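Local coordinates for protein 2-dehydro-3-deoxyphosphogluconate aldolase (PDB 3NZR) that belongs to the KDGP aldolase family of the TIM-barrel clan, its central parallel strands being wrapped by helices, at residues N12-N17 with E202-A207; D24-I29 with E61-A66; E34-V39 with T238-T243; I195-Y200 with P233-T238. One frame throughout, in Å; residues are numbered along the deposited sequence.

Contact 1: residues N12-N17 with E202-A207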
loop_
_atom_site.group_PDB
_atom_site.type_symbol
_atom_site.label_atom_id
_atom_site.label_comp_id
_atom_site.label_asym_id
_atom_site.label_seq_id
_atom_site.Cartn_x
_atom_site.Cartn_y
_atom_site.Cartn_z
ATOM N N ASN A 12 3.133 29.329 -0.907
ATOM C CA ASN A 12 2.356 28.135 -0.620
ATOM C C ASN A 12 2.066 27.264 -1.842
ATOM O O ASN A 12 1.016 26.615 -1.887
ATOM C CB ASN A 12 1.050 28.567 0.081
ATOM C CG ASN A 12 1.305 29.366 1.314
ATOM O OD1 ASN A 12 0.929 30.527 1.397
ATOM N ND2 ASN A 12 1.978 28.765 2.266
ATOM N N ARG A 13 2.977 27.276 -2.837
ATOM C CA ARG A 13 2.729 26.684 -4.125
ATOM C C ARG A 13 3.854 25.735 -4.625
ATOM O O ARG A 13 3.566 24.658 -5.163
ATOM C CB ARG A 13 2.517 27.763 -5.166
ATOM C CG ARG A 13 1.736 27.338 -6.463
ATOM C CD ARG A 13 0.169 27.321 -6.386
ATOM N NE ARG A 13 -0.352 26.522 -7.508
ATOM C CZ ARG A 13 -0.794 27.005 -8.679
ATOM N NH1 ARG A 13 -1.232 26.168 -9.593
ATOM N NH2 ARG A 13 -0.838 28.308 -8.956
ATOM N N VAL A 14 5.095 26.186 -4.586
ATOM C CA VAL A 14 6.233 25.440 -5.189
ATOM C C VAL A 14 7.347 25.297 -4.138
ATOM O O VAL A 14 7.770 26.259 -3.539
ATOM C CB VAL A 14 6.762 26.186 -6.414
ATOM C CG1 VAL A 14 8.000 25.452 -7.068
ATOM C CG2 VAL A 14 5.647 26.448 -7.412
ATOM N N CYS A 15 7.828 24.084 -3.934
ATOM C CA CYS A 15 9.059 23.842 -3.201
ATOM C C CYS A 15 10.035 22.981 -4.087
ATOM O O CYS A 15 9.672 21.903 -4.590
ATOM C CB CYS A 15 8.703 23.088 -1.966
ATOM S SG CYS A 15 10.038 22.877 -0.841
ATOM N N LEU A 16 11.229 23.489 -4.340
ATOM C CA LEU A 16 12.241 22.811 -5.165
ATOM C C LEU A 16 12.821 21.555 -4.432
ATOM O O LEU A 16 12.913 21.505 -3.201
ATOM C CB LEU A 16 13.409 23.766 -5.424
ATOM C CG LEU A 16 13.063 25.101 -6.034
ATOM C CD1 LEU A 16 14.304 26.015 -6.111
ATOM C CD2 LEU A 16 12.361 24.949 -7.402
ATOM N N ASN A 17 13.159 20.534 -5.192
ATOM C CA ASN A 17 13.776 19.358 -4.609
ATOM C C ASN A 17 15.000 19.072 -5.463
ATOM O O ASN A 17 14.859 18.827 -6.674
ATOM C CB ASN A 17 12.816 18.189 -4.622
ATOM C CG ASN A 17 13.344 16.978 -3.824
ATOM O OD1 ASN A 17 14.496 16.742 -3.773
ATOM N ND2 ASN A 17 12.477 16.287 -3.169
ATOM N N GLU A 202 8.494 25.947 -18.816
ATOM C CA GLU A 202 7.397 25.409 -19.618
ATOM C C GLU A 202 6.737 24.212 -18.921
ATOM O O GLU A 202 5.548 24.056 -18.988
ATOM C CB GLU A 202 7.883 24.996 -21.010
ATOM C CG GLU A 202 6.795 24.992 -22.065
ATOM C CD GLU A 202 7.322 24.635 -23.454
ATOM O OE1 GLU A 202 8.489 24.942 -23.759
ATOM O OE2 GLU A 202 6.558 24.039 -24.250
ATOM N N ILE A 203 7.538 23.400 -18.248
ATOM C CA ILE A 203 7.024 22.251 -17.490
ATOM C C ILE A 203 6.208 22.729 -16.300
ATOM O O ILE A 203 5.088 22.193 -16.064
ATOM C CB ILE A 203 8.170 21.360 -17.027
ATOM C CG1 ILE A 203 8.813 20.667 -18.223
ATOM C CG2 ILE A 203 7.721 20.321 -15.978
ATOM C CD1 ILE A 203 10.113 19.974 -17.867
HETATM N N MSE A 204 6.755 23.669 -15.501
HETATM C CA MSE A 204 5.982 24.211 -14.346
HETATM C C MSE A 204 4.684 24.898 -14.853
HETATM O O MSE A 204 3.610 24.692 -14.286
HETATM C CB MSE A 204 6.774 25.234 -13.534
HETATM C CG MSE A 204 7.974 24.674 -12.829
HETATM SE SE MSE A 204 7.380 23.208 -11.615
HETATM C CE MSE A 204 6.568 24.393 -10.302
ATOM N N GLN A 205 4.780 25.684 -15.935
ATOM C CA GLN A 205 3.554 26.338 -16.433
ATOM C C GLN A 205 2.452 25.348 -16.716
ATOM O O GLN A 205 1.320 25.703 -16.664
ATOM C CB GLN A 205 3.815 27.178 -17.682
ATOM C CG GLN A 205 2.767 28.239 -17.997
ATOM C CD GLN A 205 2.631 29.211 -16.858
ATOM O OE1 GLN A 205 1.594 29.273 -16.191
ATOM N NE2 GLN A 205 3.693 29.977 -16.620
ATOM N N ILE A 206 2.768 24.108 -17.058
ATOM C CA ILE A 206 1.716 23.136 -17.368
ATOM C C ILE A 206 0.940 22.786 -16.104
ATOM O O ILE A 206 -0.265 22.750 -16.098
ATOM C CB ILE A 206 2.283 21.843 -17.981
ATOM C CG1 ILE A 206 2.852 22.158 -19.353
ATOM C CG2 ILE A 206 1.198 20.756 -18.044
ATOM C CD1 ILE A 206 3.696 21.135 -19.930
ATOM N N ALA A 207 1.662 22.546 -15.024
ATOM C CA ALA A 207 1.083 22.146 -13.765
ATOM C C ALA A 207 0.402 23.325 -13.110
ATOM O O ALA A 207 -0.622 23.182 -12.495
ATOM C CB ALA A 207 2.215 21.592 -12.832
#
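R13 NH1 is held among carbonyl oxygens near the C-terminal end of helix 200-209: it hydrogen-bonds V212 O and, weakly, L208 O, while A207 O, 4.2 Å from NH1, lies oblique to the guanidinium without a hydrogen bond. Here the chain leading into the first strand of the barrel sheet, 16-19, packs against that helix. R13 and V14 both face Y10, which makes a classic beta bulge. The carbonyl dipoles at a helix C-terminus would probably draw the positive guanidinium, so an arginine suits the place, its long chain spanning the distance between the backbones. One residue on, the contact turns apolar. V14 and M204, a selenomethionine, reach for each other tip to tip. V14 has CG1 anti to its own backbone nitrogen (chi1 178°), which presents both branches of the valine to the helix. The flexible, unbranched M204 chain bends at chi2 (-58°) and again at chi3 (-73°) to bring CE onto the valine. I215 and L246 also touch M204, while T243 and Y200 pack on V14, so the meeting point is buried. The terminal methyl CE of M204 sits 3.7 Å from CG1 of V14 and equally 3.7 Å from its CG2.

Contact 2: residues D24-I29 with E61-A66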
loop_
_atom_site.group_PDB
_atom_site.type_symbol
_atom_site.label_atom_id
_atom_site.label_comp_id
_atom_site.label_asym_id
_atom_site.label_seq_id
_atom_site.Cartn_x
_atom_site.Cartn_y
_atom_site.Cartn_z
ATOM N N ASP A 24 27.801 20.676 3.481
ATOM C CA ASP A 24 28.125 22.095 3.228
ATOM C C ASP A 24 27.364 22.602 1.980
ATOM O O ASP A 24 26.843 23.757 1.912
ATOM C CB ASP A 24 29.637 22.258 3.028
ATOM C CG ASP A 24 30.061 23.727 2.878
ATOM O OD1 ASP A 24 29.657 24.562 3.723
ATOM O OD2 ASP A 24 30.778 24.046 1.890
ATOM N N ASN A 25 27.269 21.704 1.005
ATOM C CA ASN A 25 26.502 21.988 -0.189
ATOM C C ASN A 25 25.052 22.243 0.211
ATOM O O ASN A 25 24.419 23.163 -0.312
ATOM C CB ASN A 25 26.663 20.836 -1.171
ATOM C CG ASN A 25 26.061 21.105 -2.543
ATOM O OD1 ASN A 25 25.513 20.180 -3.164
ATOM N ND2 ASN A 25 26.238 22.305 -3.058
ATOM N N ALA A 26 24.526 21.385 1.090
ATOM C CA ALA A 26 23.159 21.544 1.587
ATOM C C ALA A 26 22.873 22.924 2.218
ATOM O O ALA A 26 21.861 23.544 1.903
ATOM C CB ALA A 26 22.802 20.467 2.570
ATOM N N ALA A 27 23.763 23.380 3.090
ATOM C CA ALA A 27 23.715 24.761 3.636
ATOM C C ALA A 27 23.622 25.808 2.542
ATOM O O ALA A 27 22.770 26.722 2.612
ATOM C CB ALA A 27 24.937 25.032 4.525
ATOM N N ASP A 28 24.507 25.688 1.527
ATOM C CA ASP A 28 24.525 26.663 0.422
ATOM C C ASP A 28 23.237 26.603 -0.380
ATOM O O ASP A 28 22.716 27.609 -0.789
ATOM C CB ASP A 28 25.737 26.462 -0.535
ATOM C CG ASP A 28 27.117 26.730 0.144
ATOM O OD1 ASP A 28 27.167 27.115 1.344
ATOM O OD2 ASP A 28 28.156 26.516 -0.548
ATOM N N ILE A 29 22.717 25.384 -0.578
ATOM C CA ILE A 29 21.502 25.214 -1.358
ATOM C C ILE A 29 20.343 25.850 -0.629
ATOM O O ILE A 29 19.558 26.575 -1.235
ATOM C CB ILE A 29 21.204 23.710 -1.597
ATOM C CG1 ILE A 29 22.164 23.124 -2.640
ATOM C CG2 ILE A 29 19.704 23.492 -1.951
ATOM C CD1 ILE A 29 22.226 21.540 -2.520
ATOM N N GLU A 61 20.214 19.503 10.308
ATOM C CA GLU A 61 20.691 20.650 11.100
ATOM C C GLU A 61 20.919 21.922 10.308
ATOM O O GLU A 61 20.644 23.016 10.793
ATOM C CB GLU A 61 21.995 20.314 11.800
ATOM C CG GLU A 61 21.861 19.170 12.749
ATOM C CD GLU A 61 23.034 19.086 13.704
ATOM O OE1 GLU A 61 24.161 18.745 13.247
ATOM O OE2 GLU A 61 22.811 19.364 14.911
ATOM N N VAL A 62 21.445 21.793 9.106
ATOM C CA VAL A 62 21.792 22.957 8.318
ATOM C C VAL A 62 20.679 23.393 7.393
ATOM O O VAL A 62 20.852 24.316 6.615
ATOM C CB VAL A 62 23.091 22.710 7.536
ATOM C CG1 VAL A 62 24.256 22.416 8.550
ATOM C CG2 VAL A 62 22.920 21.579 6.506
ATOM N N THR A 63 19.540 22.717 7.450
ATOM C CA THR A 63 18.455 22.998 6.542
ATOM C C THR A 63 17.103 23.108 7.232
ATOM O O THR A 63 16.094 23.044 6.560
ATOM C CB THR A 63 18.268 21.834 5.505
ATOM O OG1 THR A 63 17.837 20.669 6.201
ATOM C CG2 THR A 63 19.549 21.538 4.710
ATOM N N ASN A 64 17.094 23.237 8.557
ATOM C CA ASN A 64 15.846 23.259 9.353
ATOM C C ASN A 64 14.954 22.117 9.020
ATOM O O ASN A 64 13.761 22.275 8.920
ATOM C CB ASN A 64 15.104 24.576 9.198
ATOM C CG ASN A 64 15.916 25.738 9.769
ATOM O OD1 ASN A 64 16.650 25.557 10.759
ATOM N ND2 ASN A 64 15.868 26.896 9.096
ATOM N N ASN A 65 15.581 20.961 8.893
ATOM C CA ASN A 65 14.924 19.672 8.557
ATOM C C ASN A 65 14.302 19.558 7.153
ATOM O O ASN A 65 13.512 18.643 6.904
ATOM C CB ASN A 65 13.925 19.259 9.625
ATOM C CG ASN A 65 13.636 17.789 9.595
ATOM O OD1 ASN A 65 14.533 16.979 9.429
ATOM N ND2 ASN A 65 12.359 17.422 9.777
ATOM N N ALA A 66 14.714 20.432 6.231
ATOM C CA ALA A 66 14.225 20.379 4.869
ATOM C C ALA A 66 14.985 19.276 4.120
ATOM O O ALA A 66 15.712 19.544 3.156
ATOM C CB ALA A 66 14.362 21.739 4.175
#
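Apolar packing comes first, between A26 and A27 of helix 23-32 and V62 and T63 of the loop before strand 67-70 of the barrel. CB of A26 meets two methyls, CG2 of T63 at 4.0 Å and CG2 of V62 at 4.1 Å. A27 adds its own CB, 4.2 Å from CB of V62, and its backbone N lies 4.0 Å from V62 CG2. Small alanines suit the helix face, since they let CA of A27 come within 5.4 Å of CA of V62. V62 is turned with CG2 between its backbone N and carbonyl carbon (chi1 -60°), which points that methyl into the helix.

The loop is shaped partly by its own hydrogen bonds. T63 divides its two branches: CG2 faces A26, while OG1 bonds Y59 O at the end of the preceding helix. A type I' turn from T63 to A66 is closed by A66 N donating to T63 O over 3.0 Å. Its middle positions are N64 and N65, asparagines, which tolerate positive phi.

Ordinary van der Waals contact of small aliphatic groups thus joins 24-29 to 61-66 with no hydrogen bond between them, while N64 ND2 bonds Y30 OH one residue beyond.

Contact 3: residues E34-V39 with T238-T243. With MG (magnesium ion), chain E.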
loop_
_atom_site.group_PDB
_atom_site.type_symbol
_atom_site.label_atom_id
_atom_site.label_comp_id
_atom_site.label_asym_id
_atom_site.label_seq_id
_atom_site.Cartn_x
_atom_site.Cartn_y
_atom_site.Cartn_z
ATOM N N GLU A 34 16.470 30.532 -0.461
ATOM C CA GLU A 34 15.744 31.266 0.640
ATOM C C GLU A 34 14.807 30.285 1.389
ATOM O O GLU A 34 13.725 30.628 1.822
ATOM C CB GLU A 34 14.960 32.449 0.041
ATOM C CG GLU A 34 15.820 33.488 -0.622
ATOM C CD GLU A 34 15.006 34.711 -1.215
ATOM O OE1 GLU A 34 13.788 34.642 -1.456
ATOM O OE2 GLU A 34 15.601 35.753 -1.440
ATOM N N GLY A 35 15.247 29.033 1.519
ATOM C CA GLY A 35 14.515 28.028 2.312
ATOM C C GLY A 35 13.435 27.273 1.579
ATOM O O GLY A 35 12.950 26.346 2.126
ATOM N N HIS A 36 13.048 27.661 0.374
ATOM C CA HIS A 36 11.983 27.041 -0.363
ATOM C C HIS A 36 12.538 25.856 -1.166
ATOM O O HIS A 36 12.475 25.804 -2.380
ATOM C CB HIS A 36 11.268 28.053 -1.257
ATOM C CG HIS A 36 10.739 29.242 -0.503
ATOM N ND1 HIS A 36 9.777 29.122 0.478
ATOM C CD2 HIS A 36 11.137 30.548 -0.493
ATOM C CE1 HIS A 36 9.572 30.318 1.035
ATOM N NE2 HIS A 36 10.368 31.203 0.448
ATOM N N VAL A 37 13.038 24.875 -0.428
ATOM C CA VAL A 37 13.735 23.726 -1.065
ATOM C C VAL A 37 13.680 22.528 -0.119
ATOM O O VAL A 37 13.524 22.698 1.083
ATOM C CB VAL A 37 15.189 24.114 -1.367
ATOM C CG1 VAL A 37 15.963 24.320 -0.063
ATOM C CG2 VAL A 37 15.903 23.063 -2.266
ATOM N N LEU A 38 13.823 21.329 -0.669
ATOM C CA LEU A 38 14.105 20.148 0.084
ATOM C C LEU A 38 15.356 19.580 -0.496
ATOM O O LEU A 38 15.465 19.509 -1.697
ATOM C CB LEU A 38 12.967 19.118 -0.168
ATOM C CG LEU A 38 11.623 19.531 0.303
ATOM C CD1 LEU A 38 10.477 18.704 -0.385
ATOM C CD2 LEU A 38 11.592 19.421 1.820
ATOM N N VAL A 39 16.296 19.133 0.339
ATOM C CA VAL A 39 17.546 18.652 -0.108
ATOM C C VAL A 39 17.583 17.110 -0.018
ATOM O O VAL A 39 17.324 16.516 1.066
ATOM C CB VAL A 39 18.663 19.202 0.787
ATOM C CG1 VAL A 39 19.864 18.367 0.691
ATOM C CG2 VAL A 39 18.977 20.653 0.460
ATOM N N THR A 238 18.730 30.637 -9.638
ATOM C CA THR A 238 18.094 30.766 -10.919
ATOM C C THR A 238 16.718 30.078 -10.939
ATOM O O THR A 238 15.731 30.648 -11.401
ATOM C CB THR A 238 19.055 30.213 -11.986
ATOM O OG1 THR A 238 20.314 30.898 -11.846
ATOM C CG2 THR A 238 18.525 30.364 -13.418
ATOM N N LEU A 239 16.629 28.848 -10.449
ATOM C CA LEU A 239 15.327 28.189 -10.377
ATOM C C LEU A 239 14.353 28.957 -9.429
ATOM O O LEU A 239 13.162 29.071 -9.696
ATOM C CB LEU A 239 15.530 26.777 -9.876
ATOM C CG LEU A 239 16.192 25.723 -10.806
ATOM C CD1 LEU A 239 16.654 24.511 -9.995
ATOM C CD2 LEU A 239 15.223 25.266 -11.845
ATOM N N LEU A 240 14.885 29.532 -8.354
ATOM C CA LEU A 240 14.015 30.259 -7.395
ATOM C C LEU A 240 13.496 31.505 -8.086
ATOM O O LEU A 240 12.310 31.794 -7.992
ATOM C CB LEU A 240 14.704 30.652 -6.098
ATOM C CG LEU A 240 13.920 31.513 -5.083
ATOM C CD1 LEU A 240 12.705 30.715 -4.421
ATOM C CD2 LEU A 240 14.854 32.089 -3.978
ATOM N N ASP A 241 14.363 32.213 -8.795
ATOM C CA ASP A 241 13.934 33.442 -9.448
ATOM C C ASP A 241 12.915 33.139 -10.568
ATOM O O ASP A 241 11.941 33.851 -10.732
ATOM C CB ASP A 241 15.127 34.176 -10.011
ATOM C CG ASP A 241 15.935 34.943 -8.937
ATOM O OD1 ASP A 241 15.473 35.113 -7.772
ATOM O OD2 ASP A 241 17.061 35.361 -9.290
HETATM N N MSE A 242 13.157 32.064 -11.325
HETATM C CA MSE A 242 12.196 31.583 -12.294
HETATM C C MSE A 242 10.859 31.256 -11.653
HETATM O O MSE A 242 9.798 31.574 -12.214
HETATM C CB MSE A 242 12.716 30.341 -13.040
HETATM C CG MSE A 242 13.800 30.651 -14.029
HETATM SE SE MSE A 242 14.465 28.993 -14.944
HETATM C CE MSE A 242 15.744 29.857 -16.205
ATOM N N THR A 243 10.907 30.680 -10.461
ATOM C CA THR A 243 9.678 30.340 -9.774
ATOM C C THR A 243 8.913 31.648 -9.368
ATOM O O THR A 243 7.701 31.759 -9.555
ATOM C CB THR A 243 10.003 29.432 -8.581
ATOM O OG1 THR A 243 10.652 28.227 -9.080
ATOM C CG2 THR A 243 8.743 29.088 -7.745
HETATM MG MG MG E . 10.294 33.237 1.146
HETATM O O HOH W 1 11.333 33.863 -0.385
HETATM O O HOH W 2 11.989 32.863 2.053
HETATM O O HOH W 3 10.223 35.225 1.837
HETATM O O HOH W 4 8.633 33.734 0.236
HETATM O O HOH W 5 9.156 32.815 2.552
#
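E34, the positive-phi C-prime residue of the Schellman motif that ends helix 23-32, crosses L240 of helix 233-247 at about a right angle, just before the chain enters barrel strand 37-42. From CB outward the glutamate is extended (chi2 -179°), and CB, CG, CD and OE1 all meet one methyl of L240, CD2: CB lies 4.0 Å away, CG and CD run past it, and OE1 closes to 3.7 Å. The glutamate thus offers aliphatic carbon to the leucine while its carboxylate continues to polar partners. OE1 forms a salt bridge with K244 and accepts a hydrogen bond from water 1 at 2.8 Å, thereby holding a first-shell water of a magnesium ion. L240, with CG anti to its backbone N (chi1 175°), turns its other methyl, CD1, to within 4.2 Å of H36 CD2, meeting the ring obliquely.

H36 binds that magnesium through NE2 at 2.2 Å, and five waters complete its six ligands. The other ring nitrogen, ND1, is hydrogen-bonded to N8 O, which would fix the rotation of the ring, and Y10 packs on it edge-to-face. E34 O stands 3.4 Å above the ring plane, offset toward the rim. That same carbonyl oxygen accepts a hydrogen bond of 2.8 Å from water 2, a ligand of the magnesium.

Contact 4: residues I195-Y200 with P233-T238. With MG (magnesium ion), chain F.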
loop_
_atom_site.group_PDB
_atom_site.type_symbol
_atom_site.label_atom_id
_atom_site.label_comp_id
_atom_site.label_asym_id
_atom_site.label_seq_id
_atom_site.Cartn_x
_atom_site.Cartn_y
_atom_site.Cartn_z
ATOM N N ILE A 195 14.445 17.473 -16.119
ATOM C CA ILE A 195 14.137 18.865 -15.945
ATOM C C ILE A 195 15.460 19.600 -15.896
ATOM O O ILE A 195 16.414 19.187 -15.192
ATOM C CB ILE A 195 13.364 19.148 -14.672
ATOM C CG1 ILE A 195 12.006 18.429 -14.654
ATOM C CG2 ILE A 195 13.249 20.657 -14.395
ATOM C CD1 ILE A 195 11.250 18.807 -13.358
ATOM N N ASP A 196 15.541 20.668 -16.708
ATOM C CA ASP A 196 16.745 21.508 -16.690
ATOM C C ASP A 196 16.352 22.974 -16.705
ATOM O O ASP A 196 15.194 23.262 -16.765
ATOM C CB ASP A 196 17.758 21.089 -17.774
ATOM C CG ASP A 196 17.261 21.271 -19.247
ATOM O OD1 ASP A 196 16.336 22.064 -19.535
ATOM O OD2 ASP A 196 17.841 20.572 -20.123
ATOM N N LEU A 197 17.302 23.914 -16.618
ATOM C CA LEU A 197 16.969 25.337 -16.586
ATOM C C LEU A 197 16.270 25.842 -17.822
ATOM O O LEU A 197 15.654 26.904 -17.793
ATOM C CB LEU A 197 18.221 26.218 -16.373
ATOM C CG LEU A 197 19.056 26.011 -15.122
ATOM C CD1 LEU A 197 20.102 27.136 -14.985
ATOM C CD2 LEU A 197 18.146 25.996 -13.896
ATOM N N GLU A 198 16.365 25.124 -18.919
ATOM C CA GLU A 198 15.792 25.629 -20.169
ATOM C C GLU A 198 14.365 25.180 -20.348
ATOM O O GLU A 198 13.621 25.841 -21.026
ATOM C CB GLU A 198 16.619 25.161 -21.388
ATOM C CG GLU A 198 17.962 25.831 -21.467
ATOM C CD GLU A 198 18.948 25.249 -20.489
ATOM O OE1 GLU A 198 18.843 24.042 -20.082
ATOM O OE2 GLU A 198 19.836 26.026 -20.129
ATOM N N ASN A 199 13.990 24.044 -19.746
ATOM C CA ASN A 199 12.589 23.591 -19.829
ATOM C C ASN A 199 11.766 23.727 -18.529
ATOM O O ASN A 199 10.620 23.358 -18.512
ATOM C CB ASN A 199 12.498 22.144 -20.338
ATOM C CG ASN A 199 13.176 21.142 -19.411
ATOM O OD1 ASN A 199 13.360 21.377 -18.195
ATOM N ND2 ASN A 199 13.563 20.009 -19.991
ATOM N N TYR A 200 12.369 24.219 -17.462
ATOM C CA TYR A 200 11.732 24.314 -16.137
ATOM C C TYR A 200 10.473 25.156 -16.262
ATOM O O TYR A 200 9.410 24.799 -15.797
ATOM C CB TYR A 200 12.666 25.003 -15.114
ATOM C CG TYR A 200 12.059 25.188 -13.773
ATOM C CD1 TYR A 200 11.819 24.064 -12.916
ATOM C CD2 TYR A 200 11.725 26.440 -13.312
ATOM C CE1 TYR A 200 11.287 24.245 -11.659
ATOM C CE2 TYR A 200 11.155 26.629 -12.070
ATOM C CZ TYR A 200 10.926 25.530 -11.229
ATOM O OH TYR A 200 10.378 25.742 -9.976
ATOM N N PRO A 233 24.814 26.201 -6.291
ATOM C CA PRO A 233 23.895 27.140 -5.611
ATOM C C PRO A 233 23.379 28.213 -6.552
ATOM O O PRO A 233 22.212 28.623 -6.469
ATOM C CB PRO A 233 24.760 27.686 -4.480
ATOM C CG PRO A 233 25.641 26.542 -4.177
ATOM C CD PRO A 233 26.050 26.067 -5.541
ATOM N N GLU A 234 24.211 28.634 -7.489
ATOM C CA GLU A 234 23.758 29.652 -8.466
ATOM C C GLU A 234 22.596 29.180 -9.368
ATOM O O GLU A 234 21.757 29.981 -9.809
ATOM C CB GLU A 234 24.950 30.232 -9.296
ATOM C CG GLU A 234 25.577 29.252 -10.296
ATOM C CD GLU A 234 26.826 28.514 -9.774
ATOM O OE1 GLU A 234 27.727 28.231 -10.630
ATOM O OE2 GLU A 234 26.910 28.218 -8.538
ATOM N N ASP A 235 22.545 27.876 -9.668
ATOM C CA ASP A 235 21.418 27.291 -10.408
ATOM C C ASP A 235 20.113 27.160 -9.579
ATOM O O ASP A 235 19.012 27.388 -10.094
ATOM C CB ASP A 235 21.789 25.916 -10.974
ATOM C CG ASP A 235 22.829 26.001 -12.142
ATOM O OD1 ASP A 235 23.320 27.096 -12.473
ATOM O OD2 ASP A 235 23.151 24.937 -12.720
ATOM N N VAL A 236 20.247 26.788 -8.310
ATOM C CA VAL A 236 19.161 26.847 -7.334
ATOM C C VAL A 236 18.542 28.269 -7.280
ATOM O O VAL A 236 17.311 28.399 -7.234
ATOM C CB VAL A 236 19.658 26.353 -5.987
ATOM C CG1 VAL A 236 18.592 26.518 -4.859
ATOM C CG2 VAL A 236 20.022 24.877 -6.099
ATOM N N LYS A 237 19.383 29.333 -7.368
ATOM C CA LYS A 237 18.896 30.712 -7.244
ATOM C C LYS A 237 18.182 31.087 -8.514
ATOM O O LYS A 237 17.154 31.744 -8.484
ATOM C CB LYS A 237 20.057 31.693 -7.041
ATOM C CG LYS A 237 19.652 33.165 -7.300
ATOM C CD LYS A 237 20.766 34.076 -6.765
ATOM C CE LYS A 237 20.520 35.604 -7.003
ATOM N NZ LYS A 237 19.666 35.923 -8.215
ATOM N N THR A 238 18.730 30.637 -9.638
ATOM C CA THR A 238 18.094 30.766 -10.919
ATOM C C THR A 238 16.718 30.078 -10.939
ATOM O O THR A 238 15.731 30.648 -11.401
ATOM C CB THR A 238 19.055 30.213 -11.986
ATOM O OG1 THR A 238 20.314 30.898 -11.846
ATOM C CG2 THR A 238 18.525 30.364 -13.418
HETATM MG MG MG F . 17.697 20.491 -22.245
HETATM O O HOH W 6 15.883 21.406 -22.052
HETATM O O HOH W 7 18.927 22.393 -22.293
HETATM O O HOH W 8 19.489 19.665 -22.541
HETATM O O HOH W 9 17.658 20.659 -24.393
HETATM O O HOH W 10 16.895 18.773 -22.230
#
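L197 carries the contact, its isobutyl group crossing D235 and T238 of helix 233-247 at about right angles. CD1 rests 3.9 Å from T238 CG2 and 4.1 Å from D235 OD1, and the other methyl, CD2, lies beside the backbone oxygen of D235. A leucine suits the place, a branched apolar group that also packs on L239. In T238, chi1 of -54° puts OG1 beside the backbone N and CG2 anti to it, which turns CG2 toward L197; OG1 donates to E234 O over 2.7 Å. D235 is steadied at OD2 by a salt bridge with R232.

Behind L197, the loop before helix 200-209 is shaped by D196 in an Asx turn. D196 OD1 reaches forward to the amides of N199, met nearly along its C-O axis, and of E198, above the carboxylate plane. N199 reaches back with OD1, which takes the D196 N-H in a nearly straight bond of 2.7 Å (172°).

Farther out, D196 OD2 binds a magnesium ion at 2.1 Å, and five waters fill the remaining positions. Water 6 donates to D196 OD1 over 2.6 Å, and water 7 donates to E198 OE1.

L197 thus meets D235 and T238 by van der Waals packing alone, although Y200 OH hydrogen-bonds T243 OG1 farther along the helix, whereas the polar groups of D196, E198 and N199 engage the loop's own amides and the hydrated magnesium.

Contacts 3 and 4 lie on successive turns of helix 233-247, sharing T238, with centres about 9 Å apart; T243 OG1 and Y200 OH, 2.7 Å from each other, probably link them by a hydrogen bond. Contact 1 joins contact 3 through the barrel sheet, where L16 O faces L38 N at 2.7 Å, and the sheet continues to contact 2 through A66 O and V39 N at 2.9 Å. Contact 2 reaches contact 4 by packing of D28 CB on P233 CG, 3.6 Å apart. The two magnesium ions belong to different contacts, one to H36 in contact 3 and one to D196 in contact 4; the V14 side chain of contact 1 is about 11 Å from the magnesium bound by H36.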